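S12 family peptidase (Streptomyces sp. 82F2, PDB 3WWX) probably hydrolyses amide bonds with preference for D-configured substrates, as a secreted serine peptidase of the beta-lactamase-like S12 family. Local coordinates at residues Met288-Gly300 against Ser334-Ala346. Sequence-based numbering, arbitrary orientation.
Sequences MKDKLSCGVEVWG and SQKVIEAEFCGTA
Cys-294 and Cys-343 join in a disulfide, their SG atoms 2.1 Å apart, that ties the tip of a beta hairpin to the C-terminal helix 334-343, which packs on the antiparallel sheet of this beta-lactamase-like fold. Next to the bridge, the Glu-339 carboxylate grips the type I turn Leu-292 to Gly-295 with both oxygens: Glu-339 OE2 accepts the backbone N-H of Ser-293 through its syn lone pair (N to OE2 2.9 Å, N-H...O 156°), while Ser-293 OG reaches Glu-339 OE1 at 2.7 Å. Thr-345 OG1 donates to the anti lone pair of that same OE1, so three bonds fix the rotation of the carboxylate. A bend at chi2 (-83°) swings the Glu-339 carboxylate across to the turn. The Leu-292 and Glu-339 side chains run antiparallel alongside each other, with Leu-292 CB against Glu-339 OE2; Leu-292 CD1 wedges against Phe-342 CB at 3.4 Å and, at about a right angle between the side chains, against Ile-338 CG2. Farther along the hairpin, Asp-290 OD2 accepts a weak hydrogen bond from Gln-335 NE2, the carboxylate and amide planes being turned 44° apart. Leu-322 and Gln-313 of neighbouring strands also touch Ile-338 and Phe-342. The Phe-342 ring lies between Glu-341 CG, off-centre over one face, and a CH-pi contact on the other, where Val-298 CG1 sits 3.6 Å from the ring centroid.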
ATOM      1  N   MET A 288       8.180   3.882  -2.200  1.00 10.87           N
ATOM      2  CA  MET A 288       8.597   4.229  -3.558  1.00 13.33           C
ATOM      3  C   MET A 288       9.085   5.657  -3.616  1.00 12.98           C
ATOM      4  O   MET A 288       8.620   6.478  -2.845  1.00 14.77           O
ATOM      5  CB  MET A 288       7.399   4.127  -4.492  1.00 18.01           C
ATOM      6  CG  MET A 288       7.128   2.749  -4.959  1.00 30.82           C
ATOM      7  SD  MET A 288       5.930   2.735  -6.300  1.00 47.30           S
ATOM      8  CE  MET A 288       4.527   3.504  -5.492  1.00 34.16           C
ATOM      9  N   LYS A 289      10.015   5.932  -4.532  1.00 11.69           N
ATOM     10  CA  LYS A 289      10.427   7.302  -4.828  1.00 12.91           C
ATOM     11  C   LYS A 289      10.129   7.621  -6.285  1.00 12.65           C
ATOM     12  O   LYS A 289      10.098   6.733  -7.137  1.00 14.02           O
ATOM     13  CB  LYS A 289      11.915   7.518  -4.542  1.00 18.93           C
ATOM     14  CG  LYS A 289      12.848   6.997  -5.598  1.00 22.51           C
ATOM     15  CD  LYS A 289      14.305   7.386  -5.343  1.00 19.81           C
ATOM     16  CE  LYS A 289      15.175   6.820  -6.437  1.00 25.08           C
ATOM     17  NZ  LYS A 289      16.617   7.136  -6.251  1.00 36.10           N
ATOM     18  N   ASP A 290       9.898   8.895  -6.574  1.00 13.09           N
ATOM     19  CA  ASP A 290       9.677   9.339  -7.944  1.00 14.94           C
ATOM     20  C   ASP A 290      10.184  10.757  -8.002  1.00 17.58           C
ATOM     21  O   ASP A 290      10.081  11.485  -7.033  1.00 16.97           O
ATOM     22  CB  ASP A 290       8.186   9.271  -8.285  1.00 17.55           C
ATOM     23  CG  ASP A 290       7.898   9.459  -9.776  1.00 21.56           C
ATOM     24  OD1 ASP A 290       8.843   9.506 -10.590  1.00 23.28           O
ATOM     25  OD2 ASP A 290       6.696   9.534 -10.104  1.00 29.51           O
ATOM     26  N   LYS A 291      10.759  11.149  -9.125  1.00 16.51           N
ATOM     27  CA  LYS A 291      11.081  12.549  -9.338  1.00 15.76           C
ATOM     28  C   LYS A 291      10.093  13.136 -10.323  1.00 14.71           C
ATOM     29  O   LYS A 291       9.963  12.658 -11.454  1.00 17.89           O
ATOM     30  CB  LYS A 291      12.492  12.712  -9.878  1.00 16.60           C
ATOM     31  CG  LYS A 291      12.839  14.183  -9.983  1.00 19.30           C
ATOM     32  CD  LYS A 291      14.266  14.480  -9.581  1.00 29.85           C
ATOM     33  CE  LYS A 291      15.244  13.816 -10.498  1.00 33.81           C
ATOM     34  NZ  LYS A 291      14.882  14.049 -11.918  1.00 45.35           N
ATOM     35  N   LEU A 292       9.403  14.179  -9.893  1.00 13.59           N
ATOM     36  CA  LEU A 292       8.321  14.771 -10.668  1.00 13.74           C
ATOM     37  C   LEU A 292       8.852  15.750 -11.720  1.00 16.31           C
ATOM     38  O   LEU A 292      10.052  16.000 -11.802  1.00 16.74           O
ATOM     39  CB  LEU A 292       7.326  15.440  -9.728  1.00 14.44           C
ATOM     40  CG  LEU A 292       6.798  14.524  -8.615  1.00 13.26           C
ATOM     41  CD1 LEU A 292       5.932  15.330  -7.690  1.00 12.54           C
ATOM     42  CD2 LEU A 292       6.016  13.336  -9.193  1.00 15.47           C
ATOM     43  N   SER A 293       7.951  16.279 -12.536  1.00 18.39           N
ATOM     44  CA  SER A 293       8.349  17.028 -13.721  1.00 21.01           C
ATOM     45  C   SER A 293       9.216  18.211 -13.341  1.00 21.13           C
ATOM     46  O   SER A 293      10.175  18.527 -14.052  1.00 21.05           O
ATOM     47  CB  SER A 293       7.112  17.500 -14.495  1.00 19.46           C
ATOM     48  OG  SER A 293       6.362  18.444 -13.765  1.00 18.31           O
ATOM     49  N   CYS A 294       8.880  18.841 -12.215  1.00 15.80           N
ATOM     50  CA  CYS A 294       9.562  20.045 -11.736  1.00 19.00           C
ATOM     51  C   CYS A 294      10.785  19.719 -10.891  1.00 17.40           C
ATOM     52  O   CYS A 294      11.402  20.628 -10.333  1.00 21.54           O
ATOM     53  CB  CYS A 294       8.618  20.922 -10.931  1.00 17.51           C
ATOM     54  SG  CYS A 294       8.064  20.205  -9.354  1.00 17.62           S
ATOM     55  N   GLY A 295      11.145  18.446 -10.795  1.00 16.98           N
ATOM     56  CA  GLY A 295      12.370  18.039 -10.115  1.00 15.13           C
ATOM     57  C   GLY A 295      12.205  17.703  -8.639  1.00 13.19           C
ATOM     58  O   GLY A 295      13.119  17.193  -7.999  1.00 14.77           O
ATOM     59  N   VAL A 296      11.020  17.946  -8.110  1.00 12.38           N
ATOM     60  CA  VAL A 296      10.749  17.567  -6.732  1.00 13.25           C
ATOM     61  C   VAL A 296      10.636  16.051  -6.617  1.00 12.23           C
ATOM     62  O   VAL A 296       9.909  15.389  -7.390  1.00 12.99           O
ATOM     63  CB  VAL A 296       9.487  18.248  -6.187  1.00 11.10           C
ATOM     64  CG1 VAL A 296       9.095  17.699  -4.827  1.00 13.50           C
ATOM     65  CG2 VAL A 296       9.691  19.766  -6.072  1.00 12.57           C
ATOM     66  N   GLU A 297      11.354  15.515  -5.643  1.00 12.94           N
ATOM     67  CA  GLU A 297      11.379  14.095  -5.372  1.00 11.47           C
ATOM     68  C   GLU A 297      10.397  13.783  -4.255  1.00 12.95           C
ATOM     69  O   GLU A 297      10.431  14.390  -3.182  1.00 13.58           O
ATOM     70  CB  GLU A 297      12.791  13.703  -4.948  1.00 11.47           C
ATOM     71  CG  GLU A 297      12.960  12.255  -4.577  1.00 16.49           C
ATOM     72  CD  GLU A 297      14.350  11.965  -4.024  1.00 19.35           C
ATOM     73  OE1 GLU A 297      14.584  12.033  -2.784  1.00 17.55           O
ATOM     74  OE2 GLU A 297      15.215  11.647  -4.867  1.00 26.57           O
ATOM     75  N   VAL A 298       9.510  12.824  -4.515  1.00 11.26           N
ATOM     76  CA  VAL A 298       8.525  12.409  -3.519  1.00 11.25           C
ATOM     77  C   VAL A 298       8.678  10.944  -3.188  1.00 10.85           C
ATOM     78  O   VAL A 298       9.128  10.138  -4.003  1.00 11.54           O
ATOM     79  CB  VAL A 298       7.083  12.706  -3.960  1.00 11.63           C
ATOM     80  CG1 VAL A 298       6.849  14.205  -3.951  1.00 11.92           C
ATOM     81  CG2 VAL A 298       6.761  12.105  -5.332  1.00 13.72           C
ATOM     82  N   TRP A 299       8.303  10.630  -1.952  1.00 10.26           N
ATOM     83  CA  TRP A 299       8.387   9.305  -1.359  1.00  9.46           C
ATOM     84  C   TRP A 299       7.010   8.920  -0.858  1.00 10.44           C
ATOM     85  O   TRP A 299       6.314   9.719  -0.234  1.00 10.27           O
ATOM     86  CB  TRP A 299       9.387   9.296  -0.182  1.00 11.28           C
ATOM     87  CG  TRP A 299      10.788   9.515  -0.649  1.00 10.76           C
ATOM     88  CD1 TRP A 299      11.390  10.718  -0.926  1.00 12.07           C
ATOM     89  CD2 TRP A 299      11.765   8.505  -0.913  1.00 10.48           C
ATOM     90  NE1 TRP A 299      12.673  10.506  -1.369  1.00 13.31           N
ATOM     91  CE2 TRP A 299      12.931   9.158  -1.360  1.00 11.61           C
ATOM     92  CE3 TRP A 299      11.766   7.110  -0.826  1.00 12.06           C
ATOM     93  CZ2 TRP A 299      14.094   8.469  -1.704  1.00 12.72           C
ATOM     94  CZ3 TRP A 299      12.909   6.420  -1.174  1.00 14.49           C
ATOM     95  CH2 TRP A 299      14.064   7.100  -1.620  1.00 13.43           C
ATOM     96  N   GLY A 300       6.603   7.683  -1.097  1.00 10.51           N
ATOM     97  CA  GLY A 300       5.274   7.284  -0.659  1.00 11.63           C
ATOM     98  C   GLY A 300       4.875   5.958  -1.267  1.00 10.62           C
ATOM     99  O   GLY A 300       5.716   5.099  -1.494  1.00 11.25           O
ATOM    100  N   SER A 334      -4.248   9.526 -10.662  1.00 16.28           N
ATOM    101  CA  SER A 334      -3.671   9.922  -9.383  1.00 17.05           C
ATOM    102  C   SER A 334      -2.382  10.715  -9.585  1.00 16.57           C
ATOM    103  O   SER A 334      -2.079  11.614  -8.808  1.00 15.19           O
ATOM    104  CB  SER A 334      -3.427   8.680  -8.521  1.00 23.53           C
ATOM    105  OG  SER A 334      -2.544   7.801  -9.175  1.00 29.18           O
ATOM    106  N   GLN A 335      -1.637  10.412 -10.640  1.00 16.14           N
ATOM    107  CA  GLN A 335      -0.401  11.142 -10.896  1.00 15.34           C
ATOM    108  C   GLN A 335      -0.675  12.615 -11.163  1.00 14.54           C
ATOM    109  O   GLN A 335       0.115  13.480 -10.761  1.00 15.40           O
ATOM    110  CB  GLN A 335       0.389  10.524 -12.054  1.00 18.66           C
ATOM    111  CG  GLN A 335       1.847  10.951 -12.092  1.00 17.11           C
ATOM    112  CD  GLN A 335       2.644  10.450 -10.902  1.00 19.03           C
ATOM    113  OE1 GLN A 335       2.221   9.554 -10.167  1.00 19.97           O
ATOM    114  NE2 GLN A 335       3.807  11.047 -10.699  1.00 23.16           N
ATOM    115  N   LYS A 336      -1.786  12.939 -11.822  1.00 15.21           N
ATOM    116  CA  LYS A 336      -2.138  14.334 -12.039  1.00 14.26           C
ATOM    117  C   LYS A 336      -2.306  15.088 -10.713  1.00 15.29           C
ATOM    118  O   LYS A 336      -1.976  16.259 -10.614  1.00 15.30           O
ATOM    119  CB  LYS A 336      -3.418  14.457 -12.866  1.00 15.13           C
ATOM    120  CG  LYS A 336      -3.260  14.147 -14.336  1.00 27.04           C
ATOM    121  CD  LYS A 336      -4.528  14.565 -15.100  1.00 25.81           C
ATOM    122  CE  LYS A 336      -4.435  14.233 -16.575  1.00 40.81           C
ATOM    123  NZ  LYS A 336      -4.156  12.791 -16.798  1.00 46.56           N
ATOM    124  N   VAL A 337      -2.838  14.426  -9.686  1.00 13.37           N
ATOM    125  CA  VAL A 337      -3.025  15.069  -8.396  1.00 13.85           C
ATOM    126  C   VAL A 337      -1.663  15.336  -7.745  1.00 11.95           C
ATOM    127  O   VAL A 337      -1.437  16.401  -7.171  1.00 12.51           O
ATOM    128  CB  VAL A 337      -3.914  14.205  -7.463  1.00 12.92           C
ATOM    129  CG1 VAL A 337      -4.088  14.883  -6.117  1.00 12.21           C
ATOM    130  CG2 VAL A 337      -5.300  13.968  -8.120  1.00 14.24           C
ATOM    131  N   ILE A 338      -0.771  14.362  -7.852  1.00 10.93           N
ATOM    132  CA  ILE A 338       0.583  14.472  -7.301  1.00 11.78           C
ATOM    133  C   ILE A 338       1.353  15.596  -7.992  1.00 13.16           C
ATOM    134  O   ILE A 338       1.971  16.444  -7.327  1.00 12.26           O
ATOM    135  CB  ILE A 338       1.325  13.133  -7.404  1.00 11.39           C
ATOM    136  CG1 ILE A 338       0.651  12.074  -6.505  1.00 13.30           C
ATOM    137  CG2 ILE A 338       2.785  13.289  -6.999  1.00 12.05           C
ATOM    138  CD1 ILE A 338       1.071  10.637  -6.810  1.00 12.55           C
ATOM    139  N   GLU A 339       1.296  15.631  -9.319  1.00 13.00           N
ATOM    140  CA  GLU A 339       1.966  16.684 -10.070  1.00 13.07           C
ATOM    141  C   GLU A 339       1.381  18.052  -9.749  1.00 12.11           C
ATOM    142  O   GLU A 339       2.117  19.033  -9.625  1.00 14.44           O
ATOM    143  CB  GLU A 339       1.893  16.403 -11.570  1.00 14.18           C
ATOM    144  CG  GLU A 339       2.920  15.437 -12.062  1.00 14.79           C
ATOM    145  CD  GLU A 339       4.269  16.075 -12.349  1.00 15.07           C
ATOM    146  OE1 GLU A 339       4.327  17.317 -12.484  1.00 18.32           O
ATOM    147  OE2 GLU A 339       5.238  15.320 -12.466  1.00 16.54           O
ATOM    148  N   ALA A 340       0.063  18.146  -9.606  1.00 13.09           N
ATOM    149  CA  ALA A 340      -0.563  19.425  -9.295  1.00 13.85           C
ATOM    150  C   ALA A 340      -0.067  19.945  -7.947  1.00 14.53           C
ATOM    151  O   ALA A 340       0.319  21.112  -7.794  1.00 15.34           O
ATOM    152  CB  ALA A 340      -2.059  19.285  -9.288  1.00 16.22           C
ATOM    153  N   GLU A 341      -0.048  19.062  -6.961  1.00 12.77           N
ATOM    154  CA  GLU A 341       0.319  19.466  -5.617  1.00 11.44           C
ATOM    155  C   GLU A 341       1.792  19.827  -5.509  1.00 11.99           C
ATOM    156  O   GLU A 341       2.126  20.873  -4.932  1.00 13.53           O
ATOM    157  CB  GLU A 341      -0.022  18.356  -4.622  1.00 11.88           C
ATOM    158  CG  GLU A 341       0.379  18.655  -3.168  1.00 12.80           C
ATOM    159  CD  GLU A 341      -0.268  19.908  -2.598  1.00 13.55           C
ATOM    160  OE1 GLU A 341       0.344  20.554  -1.728  1.00 12.40           O
ATOM    161  OE2 GLU A 341      -1.422  20.234  -2.969  1.00 13.40           O
ATOM    162  N   PHE A 342       2.679  18.985  -6.014  1.00 11.96           N
ATOM    163  CA  PHE A 342       4.112  19.195  -5.786  1.00 11.61           C
ATOM    164  C   PHE A 342       4.776  20.091  -6.826  1.00 15.28           C
ATOM    165  O   PHE A 342       5.827  20.664  -6.548  1.00 15.35           O
ATOM    166  CB  PHE A 342       4.840  17.864  -5.668  1.00 12.68           C
ATOM    167  CG  PHE A 342       4.490  17.110  -4.421  1.00 11.71           C
ATOM    168  CD1 PHE A 342       5.104  17.399  -3.216  1.00 11.73           C
ATOM    169  CD2 PHE A 342       3.517  16.130  -4.449  1.00 12.11           C
ATOM    170  CE1 PHE A 342       4.758  16.710  -2.068  1.00 12.47           C
ATOM    171  CE2 PHE A 342       3.154  15.463  -3.298  1.00 12.23           C
ATOM    172  CZ  PHE A 342       3.780  15.742  -2.116  1.00 12.22           C
ATOM    173  N   CYS A 343       4.166  20.216  -8.006  1.00 14.17           N
ATOM    174  CA  CYS A 343       4.745  21.027  -9.091  1.00 15.15           C
ATOM    175  C   CYS A 343       3.830  22.131  -9.600  1.00 18.16           C
ATOM    176  O   CYS A 343       4.261  22.943 -10.433  1.00 20.10           O
ATOM    177  CB  CYS A 343       5.156  20.124 -10.254  1.00 16.28           C
ATOM    178  SG  CYS A 343       6.475  18.982  -9.837  1.00 17.67           S
ATOM    179  N   GLY A 344       2.593  22.181  -9.105  1.00 17.99           N
ATOM    180  CA  GLY A 344       1.633  23.176  -9.557  1.00 19.85           C
ATOM    181  C   GLY A 344       1.152  22.939 -10.974  1.00 21.96           C
ATOM    182  O   GLY A 344       0.617  23.849 -11.607  1.00 27.00           O
ATOM    183  N   THR A 345       1.337  21.720 -11.472  1.00 21.07           N
ATOM    184  CA  THR A 345       0.983  21.360 -12.841  1.00 24.66           C
ATOM    185  C   THR A 345      -0.531  21.388 -13.042  1.00 27.83           C
ATOM    186  O   THR A 345      -1.280  20.697 -12.343  1.00 24.47           O
ATOM    187  CB  THR A 345       1.517  19.954 -13.197  1.00 24.38           C
ATOM    188  OG1 THR A 345       2.925  19.881 -12.934  1.00 22.53           O
ATOM    189  CG2 THR A 345       1.266  19.627 -14.670  1.00 26.31           C
ATOM    190  N   ALA A 346      -0.978  22.198 -13.994  1.00 27.71           N
ATOM    191  CA  ALA A 346      -2.383  22.237 -14.370  1.00 32.63           C
ATOM    192  C   ALA A 346      -2.776  20.920 -15.031  1.00 36.99           C
ATOM    193  O   ALA A 346      -3.768  20.292 -14.645  1.00 44.57           O
ATOM    194  CB  ALA A 346      -2.632  23.388 -15.318  1.00 37.84           C
TER